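Local coordinates for amidohydrolase 3 domain-containing protein (Pyrococcus horikoshii, PDB 3IGH) that is uncharacterised but, as a member of the amidohydrolase family, probably hydrolyses carbon-nitrogen bonds other than peptide bonds with the help of bound metal, at residues 60-73 with 396-409. Residues are numbered along the deposited sequence; the frame is centred on the assembly and turned at random. Where two conformers were deposited one is given.
With SO4 (sulfate ion), chain B; SO4 (sulfate ion), chain J.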
ATOM      1  N   MET A  60     -20.681 -19.719   7.198  1.00 31.19           N
ATOM      2  CA  MET A  60     -19.980 -19.186   8.374  1.00 33.89           C
ATOM      3  C   MET A  60     -18.862 -18.241   7.908  1.00 35.24           C
ATOM      4  O   MET A  60     -18.440 -18.332   6.749  1.00 29.22           O
ATOM      5  CB  MET A  60     -19.437 -20.321   9.278  1.00 32.32           C
ATOM      6  CG  MET A  60     -18.342 -21.206   8.686  1.00 33.40           C
ATOM      7  SD  MET A  60     -17.578 -22.403   9.841  1.00 27.41           S
ATOM      8  CE  MET A  60     -16.300 -21.387  10.592  1.00 39.40           C
ATOM      9  N   PRO A  61     -18.394 -17.327   8.789  1.00 32.98           N
ATOM     10  CA  PRO A  61     -17.195 -16.576   8.421  1.00 32.47           C
ATOM     11  C   PRO A  61     -16.042 -17.525   8.119  1.00 32.60           C
ATOM     12  O   PRO A  61     -15.916 -18.583   8.745  1.00 29.18           O
ATOM     13  CB  PRO A  61     -16.893 -15.753   9.672  1.00 32.22           C
ATOM     14  CG  PRO A  61     -18.208 -15.609  10.357  1.00 33.78           C
ATOM     15  CD  PRO A  61     -18.922 -16.901  10.102  1.00 33.37           C
ATOM     16  N   ALA A  62     -15.223 -17.167   7.141  1.00 32.02           N
ATOM     17  CA  ALA A  62     -14.110 -18.027   6.763  1.00 31.57           C
ATOM     18  C   ALA A  62     -13.062 -18.080   7.878  1.00 32.42           C
ATOM     19  O   ALA A  62     -13.034 -17.212   8.758  1.00 30.56           O
ATOM     20  CB  ALA A  62     -13.505 -17.551   5.443  1.00 29.97           C
ATOM     21  N   PHE A  63     -12.238 -19.125   7.878  1.00 28.16           N
ATOM     22  CA  PHE A  63     -11.173 -19.228   8.855  1.00 27.27           C
ATOM     23  C   PHE A  63     -10.109 -18.150   8.608  1.00 27.64           C
ATOM     24  O   PHE A  63      -9.881 -17.719   7.467  1.00 28.90           O
ATOM     25  CB  PHE A  63     -10.547 -20.628   8.855  1.00 29.98           C
ATOM     26  CG  PHE A  63     -11.461 -21.701   9.414  1.00 30.68           C
ATOM     27  CD1 PHE A  63     -11.593 -21.874  10.793  1.00 29.73           C
ATOM     28  CD2 PHE A  63     -12.192 -22.523   8.564  1.00 34.46           C
ATOM     29  CE1 PHE A  63     -12.427 -22.866  11.321  1.00 33.39           C
ATOM     30  CE2 PHE A  63     -13.031 -23.520   9.077  1.00 33.46           C
ATOM     31  CZ  PHE A  63     -13.154 -23.687  10.454  1.00 32.40           C
ATOM     32  N   PHE A  64      -9.498 -17.706   9.698  1.00 26.45           N
ATOM     33  CA  PHE A  64      -8.417 -16.721   9.652  1.00 27.51           C
ATOM     34  C   PHE A  64      -7.274 -17.342  10.460  1.00 27.57           C
ATOM     35  O   PHE A  64      -7.369 -17.472  11.676  1.00 26.39           O
ATOM     36  CB  PHE A  64      -8.921 -15.412  10.282  1.00 25.93           C
ATOM     37  CG  PHE A  64      -8.021 -14.204  10.071  1.00 28.88           C
ATOM     38  CD1 PHE A  64      -8.593 -12.974   9.765  1.00 27.50           C
ATOM     39  CD2 PHE A  64      -6.625 -14.280  10.196  1.00 27.78           C
ATOM     40  CE1 PHE A  64      -7.799 -11.832   9.560  1.00 34.44           C
ATOM     41  CE2 PHE A  64      -5.826 -13.154   9.998  1.00 29.14           C
ATOM     42  CZ  PHE A  64      -6.427 -11.921   9.676  1.00 27.83           C
ATOM     43  N   ASP A  65      -6.209 -17.763   9.787  1.00 24.30           N
ATOM     44  CA  ASP A  65      -5.073 -18.339  10.488  1.00 27.28           C
ATOM     45  C   ASP A  65      -4.160 -17.196  10.905  1.00 30.06           C
ATOM     46  O   ASP A  65      -3.506 -16.594  10.073  1.00 27.86           O
ATOM     47  CB  ASP A  65      -4.315 -19.320   9.585  1.00 24.38           C
ATOM     48  CG  ASP A  65      -3.276 -20.153  10.344  1.00 33.91           C
ATOM     49  OD1 ASP A  65      -2.483 -19.602  11.137  1.00 29.27           O
ATOM     50  OD2 ASP A  65      -3.211 -21.376  10.109  1.00 34.39           O
ATOM     51  N   SER A  66      -4.089 -16.924  12.200  1.00 26.69           N
ATOM     52  CA  SER A  66      -3.394 -15.718  12.666  1.00 25.39           C
ATOM     53  C   SER A  66      -1.868 -15.831  12.762  1.00 28.16           C
ATOM     54  O   SER A  66      -1.210 -14.888  13.213  1.00 30.86           O
ATOM     55  CB  SER A  66      -3.992 -15.240  13.998  1.00 30.21           C
ATOM     56  OG  SER A  66      -3.804 -16.206  15.012  1.00 37.19           O
ATOM     57  N   HIS A  67      -1.294 -16.948  12.311  1.00 25.49           N
ATOM     58  CA  HIS A  67       0.170 -17.136  12.379  1.00 30.66           C
ATOM     59  C   HIS A  67       0.606 -18.319  11.534  1.00 25.79           C
ATOM     60  O   HIS A  67       0.499 -19.464  11.966  1.00 29.82           O
ATOM     61  CB  HIS A  67       0.612 -17.331  13.844  1.00 26.03           C
ATOM     62  CG  HIS A  67       2.094 -17.453  14.047  1.00 33.58           C
ATOM     63  ND1 HIS A  67       2.783 -16.647  14.926  1.00 42.81           N
ATOM     64  CD2 HIS A  67       3.008 -18.305  13.526  1.00 35.28           C
ATOM     65  CE1 HIS A  67       4.058 -16.991  14.931  1.00 36.18           C
ATOM     66  NE2 HIS A  67       4.225 -17.988  14.083  1.00 39.73           N
ATOM     67  N   LEU A  68       1.115 -18.045  10.338  1.00 27.00           N
ATOM     68  CA  LEU A  68       1.736 -19.090   9.537  1.00 28.52           C
ATOM     69  C   LEU A  68       2.841 -18.533   8.644  1.00 28.63           C
ATOM     70  O   LEU A  68       3.055 -17.319   8.582  1.00 30.39           O
ATOM     71  CB  LEU A  68       0.685 -19.884   8.729  1.00 30.02           C
ATOM     72  CG  LEU A  68      -0.379 -19.179   7.886  1.00 36.00           C
ATOM     73  CD1 LEU A  68       0.221 -18.335   6.747  1.00 27.11           C
ATOM     74  CD2 LEU A  68      -1.307 -20.230   7.320  1.00 29.19           C
ATOM     75  N   HIS A  69       3.517 -19.433   7.942  1.00 27.30           N
ATOM     76  CA  HIS A  69       4.605 -19.082   7.052  1.00 26.97           C
ATOM     77  C   HIS A  69       4.207 -19.514   5.656  1.00 34.10           C
ATOM     78  O   HIS A  69       4.354 -20.678   5.291  1.00 37.15           O
ATOM     79  CB  HIS A  69       5.880 -19.804   7.473  1.00 28.59           C
ATOM     80  CG  HIS A  69       6.266 -19.571   8.899  1.00 36.97           C
ATOM     81  ND1 HIS A  69       7.072 -18.523   9.289  1.00 41.78           N
ATOM     82  CD2 HIS A  69       5.970 -20.259  10.026  1.00 38.90           C
ATOM     83  CE1 HIS A  69       7.246 -18.569  10.600  1.00 37.19           C
ATOM     84  NE2 HIS A  69       6.583 -19.610  11.072  1.00 45.59           N
ATOM     85  N   LEU A  70       3.698 -18.561   4.883  1.00 29.26           N
ATOM     86  CA  LEU A  70       3.144 -18.805   3.563  1.00 31.32           C
ATOM     87  C   LEU A  70       4.206 -19.353   2.613  1.00 32.55           C
ATOM     88  O   LEU A  70       3.953 -20.305   1.881  1.00 35.52           O
ATOM     89  CB  LEU A  70       2.549 -17.492   3.036  1.00 39.09           C
ATOM     90  CG  LEU A  70       1.205 -17.357   2.333  1.00 35.49           C
ATOM     91  CD1 LEU A  70       0.117 -18.217   2.943  1.00 27.67           C
ATOM     92  CD2 LEU A  70       0.766 -15.895   2.347  1.00 27.03           C
ATOM     93  N   ASP A  71       5.405 -18.775   2.653  1.00 29.09           N
ATOM     94  CA  ASP A  71       6.493 -19.230   1.785  1.00 33.76           C
ATOM     95  C   ASP A  71       6.965 -20.650   2.145  1.00 34.54           C
ATOM     96  O   ASP A  71       7.160 -21.490   1.260  1.00 35.37           O
ATOM     97  CB  ASP A  71       7.661 -18.234   1.786  1.00 31.42           C
ATOM     98  CG  ASP A  71       8.180 -17.903   3.192  1.00 42.49           C
ATOM     99  OD1 ASP A  71       7.536 -18.229   4.224  1.00 33.39           O
ATOM    100  OD2 ASP A  71       9.258 -17.296   3.261  1.00 40.76           O
ATOM    101  N   GLU A  72       7.111 -20.917   3.441  1.00 28.73           N
ATOM    102  CA  GLU A  72       7.526 -22.232   3.913  1.00 30.68           C
ATOM    103  C   GLU A  72       6.461 -23.289   3.649  1.00 32.85           C
ATOM    104  O   GLU A  72       6.797 -24.435   3.390  1.00 31.78           O
ATOM    105  CB  GLU A  72       7.881 -22.193   5.388  1.00 30.22           C
ATOM    106  CG  GLU A  72       9.160 -21.421   5.693  1.00 36.45           C
ATOM    107  CD  GLU A  72       9.410 -21.255   7.191  1.00 44.85           C
ATOM    108  OE1 GLU A  72       8.737 -21.930   8.003  1.00 49.06           O
ATOM    109  OE2 GLU A  72      10.285 -20.443   7.555  1.00 64.56           O
ATOM    110  N   LEU A  73       5.188 -22.902   3.703  1.00 28.72           N
ATOM    111  CA  LEU A  73       4.105 -23.837   3.401  1.00 29.60           C
ATOM    112  C   LEU A  73       4.177 -24.258   1.930  1.00 34.94           C
ATOM    113  O   LEU A  73       4.063 -25.439   1.609  1.00 28.60           O
ATOM    114  CB  LEU A  73       2.728 -23.243   3.729  1.00 28.65           C
ATOM    115  CG  LEU A  73       1.487 -24.048   3.298  1.00 29.86           C
ATOM    116  CD1 LEU A  73       1.493 -25.466   3.870  1.00 28.13           C
ATOM    117  CD2 LEU A  73       0.181 -23.307   3.682  1.00 27.33           C
ATOM    118  N   GLY A 396      -6.522 -15.614  19.268  1.00 28.41           N
ATOM    119  CA  GLY A 396      -6.678 -16.064  17.890  1.00 31.20           C
ATOM    120  C   GLY A 396      -6.079 -17.445  17.725  1.00 27.98           C
ATOM    121  O   GLY A 396      -5.136 -17.798  18.433  1.00 33.89           O
ATOM    122  N   PHE A 397      -6.630 -18.230  16.801  1.00 28.40           N
ATOM    123  CA  PHE A 397      -6.094 -19.564  16.531  1.00 27.55           C
ATOM    124  C   PHE A 397      -5.246 -19.537  15.269  1.00 28.34           C
ATOM    125  O   PHE A 397      -5.507 -18.776  14.327  1.00 28.40           O
ATOM    126  CB  PHE A 397      -7.219 -20.596  16.357  1.00 33.19           C
ATOM    127  CG  PHE A 397      -7.823 -21.099  17.655  1.00 32.19           C
ATOM    128  CD1 PHE A 397      -7.407 -20.614  18.893  1.00 28.48           C
ATOM    129  CD2 PHE A 397      -8.841 -22.051  17.620  1.00 35.06           C
ATOM    130  CE1 PHE A 397      -7.975 -21.076  20.075  1.00 31.66           C
ATOM    131  CE2 PHE A 397      -9.421 -22.514  18.789  1.00 28.60           C
ATOM    132  CZ  PHE A 397      -8.984 -22.022  20.026  1.00 34.82           C
ATOM    133  N   SER A 398      -4.251 -20.408  15.246  1.00 29.40           N
ATOM    134  CA  SER A 398      -3.350 -20.509  14.127  1.00 30.84           C
ATOM    135  C   SER A 398      -2.723 -21.897  14.099  1.00 28.63           C
ATOM    136  O   SER A 398      -2.882 -22.672  15.034  1.00 28.06           O
ATOM    137  CB  SER A 398      -2.254 -19.449  14.250  1.00 32.72           C
ATOM    138  OG  SER A 398      -1.635 -19.469  15.521  1.00 34.62           O
ATOM    139  N   THR A 399      -1.996 -22.188  13.026  1.00 32.41           N
ATOM    140  CA  THR A 399      -1.385 -23.490  12.849  1.00 28.60           C
ATOM    141  C   THR A 399       0.132 -23.431  12.872  1.00 35.11           C
ATOM    142  O   THR A 399       0.772 -24.465  13.049  1.00 32.57           O
ATOM    143  CB  THR A 399      -1.807 -24.141  11.509  1.00 29.23           C
ATOM    144  OG1 THR A 399      -1.533 -23.242  10.427  1.00 31.66           O
ATOM    145  CG2 THR A 399      -3.292 -24.495  11.519  1.00 29.23           C
ATOM    146  N   ASP A 400       0.704 -22.237  12.666  1.00 28.42           N
ATOM    147  CA  ASP A 400       2.138 -22.080  12.414  1.00 28.46           C
ATOM    148  C   ASP A 400       2.558 -22.956  11.234  1.00 29.54           C
ATOM    149  O   ASP A 400       3.677 -23.463  11.188  1.00 28.05           O
ATOM    150  CB  ASP A 400       2.978 -22.382  13.678  1.00 30.43           C
ATOM    151  CG  ASP A 400       4.400 -21.859  13.583  1.00 46.74           C
ATOM    152  OD1 ASP A 400       4.650 -20.905  12.811  1.00 35.67           O
ATOM    153  OD2 ASP A 400       5.276 -22.418  14.277  1.00 44.43           O
ATOM    154  N   SER A 401       1.647 -23.135  10.280  1.00 29.05           N
ATOM    155  CA  SER A 401       1.911 -23.936   9.094  1.00 30.20           C
ATOM    156  C   SER A 401       3.190 -23.438   8.405  1.00 33.26           C
ATOM    157  O   SER A 401       3.401 -22.221   8.285  1.00 32.23           O
ATOM    158  CB  SER A 401       0.712 -23.862   8.146  1.00 33.90           C
ATOM    159  OG  SER A 401       0.998 -24.494   6.920  1.00 42.94           O
ATOM    160  N   PRO A 402       4.055 -24.368   7.960  1.00 32.45           N
ATOM    161  CA  PRO A 402       3.910 -25.829   7.858  1.00 32.48           C
ATOM    162  C   PRO A 402       4.371 -26.698   9.046  1.00 39.75           C
ATOM    163  O   PRO A 402       4.544 -27.915   8.870  1.00 33.76           O
ATOM    164  CB  PRO A 402       4.764 -26.148   6.636  1.00 31.52           C
ATOM    165  CG  PRO A 402       5.912 -25.166   6.740  1.00 31.25           C
ATOM    166  CD  PRO A 402       5.357 -23.925   7.439  1.00 27.69           C
ATOM    167  N   ILE A 403       4.569 -26.102  10.225  1.00 34.91           N
ATOM    168  CA  ILE A 403       4.977 -26.859  11.414  0.50 36.80           C
ATOM    169  C   ILE A 403       3.853 -27.815  11.834  1.00 38.49           C
ATOM    170  O   ILE A 403       4.103 -28.966  12.201  1.00 33.98           O
ATOM    171  CB  ILE A 403       5.411 -25.921  12.591  0.50 36.30           C
ATOM    172  CG1 ILE A 403       6.524 -24.956  12.153  0.50 38.15           C
ATOM    173  CG2 ILE A 403       5.839 -26.717  13.831  0.50 37.25           C
ATOM    174  CD1 ILE A 403       7.766 -25.616  11.574  0.50 35.82           C
ATOM    175  N   GLU A 404       2.615 -27.335  11.764  1.00 31.87           N
ATOM    176  CA  GLU A 404       1.441 -28.182  11.963  1.00 30.14           C
ATOM    177  C   GLU A 404       0.686 -28.248  10.644  1.00 33.19           C
ATOM    178  O   GLU A 404       0.902 -27.380   9.784  1.00 33.02           O
ATOM    179  CB  GLU A 404       0.515 -27.603  13.038  1.00 29.55           C
ATOM    180  CG  GLU A 404       1.185 -27.370  14.376  1.00 30.69           C
ATOM    181  CD  GLU A 404       1.612 -28.644  15.069  1.00 41.81           C
ATOM    182  OE1 GLU A 404       0.958 -29.688  14.868  1.00 38.27           O
ATOM    183  OE2 GLU A 404       2.605 -28.588  15.825  1.00 46.05           O
ATOM    184  N   PRO A 405      -0.197 -29.262  10.470  1.00 33.42           N
ATOM    185  CA  PRO A 405      -1.096 -29.262   9.314  1.00 33.97           C
ATOM    186  C   PRO A 405      -1.954 -27.996   9.242  1.00 33.80           C
ATOM    187  O   PRO A 405      -2.344 -27.452  10.273  1.00 31.08           O
ATOM    188  CB  PRO A 405      -1.980 -30.498   9.545  1.00 34.05           C
ATOM    189  CG  PRO A 405      -1.766 -30.883  10.965  1.00 42.52           C
ATOM    190  CD  PRO A 405      -0.369 -30.486  11.276  1.00 36.09           C
ATOM    191  N   ALA A 406      -2.222 -27.529   8.030  1.00 32.93           N
ATOM    192  CA  ALA A 406      -2.977 -26.280   7.842  1.00 30.76           C
ATOM    193  C   ALA A 406      -4.484 -26.448   8.010  1.00 34.43           C
ATOM    194  O   ALA A 406      -5.183 -25.464   8.219  1.00 29.85           O
ATOM    195  CB  ALA A 406      -2.658 -25.663   6.478  1.00 31.96           C
ATOM    196  N   ASP A 407      -4.979 -27.688   7.929  1.00 31.86           N
ATOM    197  CA  ASP A 407      -6.428 -27.973   7.982  1.00 31.43           C
ATOM    198  C   ASP A 407      -7.036 -27.426   9.265  1.00 25.28           C
ATOM    199  O   ASP A 407      -6.689 -27.886  10.355  1.00 32.59           O
ATOM    200  CB  ASP A 407      -6.672 -29.488   7.888  1.00 29.26           C
ATOM    201  CG  ASP A 407      -8.153 -29.862   7.829  1.00 39.05           C
ATOM    202  OD1 ASP A 407      -8.415 -31.070   7.717  1.00 40.21           O
ATOM    203  OD2 ASP A 407      -9.049 -28.989   7.888  1.00 35.21           O
ATOM    204  N   PRO A 408      -7.915 -26.407   9.140  1.00 28.09           N
ATOM    205  CA  PRO A 408      -8.417 -25.741  10.330  1.00 26.63           C
ATOM    206  C   PRO A 408      -9.251 -26.646  11.228  1.00 32.86           C
ATOM    207  O   PRO A 408      -9.265 -26.446  12.438  1.00 30.49           O
ATOM    208  CB  PRO A 408      -9.250 -24.576   9.771  1.00 27.73           C
ATOM    209  CG  PRO A 408      -9.531 -24.927   8.371  1.00 34.54           C
ATOM    210  CD  PRO A 408      -8.413 -25.780   7.901  1.00 29.52           C
ATOM    211  N   TRP A 409      -9.910 -27.647  10.649  1.00 30.71           N
ATOM    212  CA  TRP A 409     -10.739 -28.543  11.434  1.00 30.82           C
ATOM    213  C   TRP A 409      -9.929 -29.417  12.383  1.00 28.96           C
ATOM    214  O   TRP A 409     -10.403 -29.741  13.472  1.00 33.84           O
ATOM    215  CB  TRP A 409     -11.663 -29.373  10.531  1.00 28.35           C
ATOM    216  CG  TRP A 409     -12.698 -28.510   9.883  1.00 30.69           C
ATOM    217  CD1 TRP A 409     -12.784 -28.192   8.563  1.00 33.23           C
ATOM    218  CD2 TRP A 409     -13.767 -27.805  10.538  1.00 32.43           C
ATOM    219  NE1 TRP A 409     -13.854 -27.360   8.348  1.00 34.56           N
ATOM    220  CE2 TRP A 409     -14.470 -27.100   9.541  1.00 32.45           C
ATOM    221  CE3 TRP A 409     -14.197 -27.705  11.869  1.00 31.80           C
ATOM    222  CZ2 TRP A 409     -15.587 -26.306   9.826  1.00 37.43           C
ATOM    223  CZ3 TRP A 409     -15.310 -26.924  12.152  1.00 33.89           C
ATOM    224  CH2 TRP A 409     -15.991 -26.232  11.131  1.00 33.39           C
TER
HETATM  225  S   SO4 B   1       7.561 -19.054  15.148  1.00 55.65           S
HETATM  226  O1  SO4 B   1       7.155 -18.618  13.828  1.00 45.31           O
HETATM  227  O2  SO4 B   1       6.915 -20.323  15.447  1.00 62.11           O
HETATM  228  O3  SO4 B   1       9.002 -19.265  15.159  1.00 61.71           O
HETATM  229  O4  SO4 B   1       7.149 -18.052  16.138  1.00 50.26           O
HETATM  230  S   SO4 J   9      -0.383 -29.703   5.254  0.50 44.92           S
HETATM  231  O1  SO4 J   9      -0.543 -30.269   3.921  0.50 38.03           O
HETATM  232  O2  SO4 J   9      -0.553 -30.760   6.244  0.50 50.62           O
HETATM  233  O3  SO4 J   9       0.951 -29.123   5.391  0.50 40.01           O
HETATM  234  O4  SO4 J   9      -1.394 -28.675   5.459  0.50 33.97           O
HETATM  235  O   HOH W   1      -5.428 -22.784   9.441  1.00 33.58           O
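Asp65 and Thr399 form the polar centre of the contact. Thr399 OG1 donates to the syn lone pair of Asp65 OD2 at 2.5 Å, while Thr399 N reaches Asp65 OD1 at 3.2 Å on its syn side, tilted from the carboxylate plane. The anti lone pair of OD1 takes His67 N, an Asx turn, and a water links OD2 to Ala406 O, so several donors fix the carboxylate's rotation. Thr399 OG1 also accepts from Ser401 N, an ST turn.

Three backbone hydrogen bonds tie the two segments together: Ser66 N to Phe397 O (3.2 Å), Asp400 N to His67 O and His69 N to Ser401 O (2.8 Å).

At the pocket end, His67 and His69 belong to the HxH motif that follows the first barrel strand in amidohydrolases, and Asp400 probably corresponds to the aspartate after the last, the usual metal ligands. Here a sulfate, probably from the crystallisation liquor, sits among them: its O1 accepts from His67 NE2 at 3.0 Å and, weakly, from His69 NE2. Asp400, its CG anti to the backbone N (chi1 -164°), brings OD1 to the edges of both imidazoles, 2.9 Å from His69 NE2. Lys262, His314 and His339 also bind this sulfate, and Glu338 holds His67 ND1.

Apolar contacts lie beyond the polar bonds. Pro408 CB makes a CH-pi contact over the middle of the Phe63 ring, 3.6 Å from its centroid, with Met60 CE on the opposite face; the ring's CZ edge meets the face of Trp409 in a T-shaped pair, planes at 86°. Pro402, after a cis peptide bond, sets CG and CD against Glu72 O and CB, and CB near Leu73.

The contact joins the ends of strands 58-68 and 395-397 in the TIM barrel; helix 183-199 touches Leu68 and Leu73, and Tyr443 of helix 436-450 meets Phe63, Thr399 and Pro408.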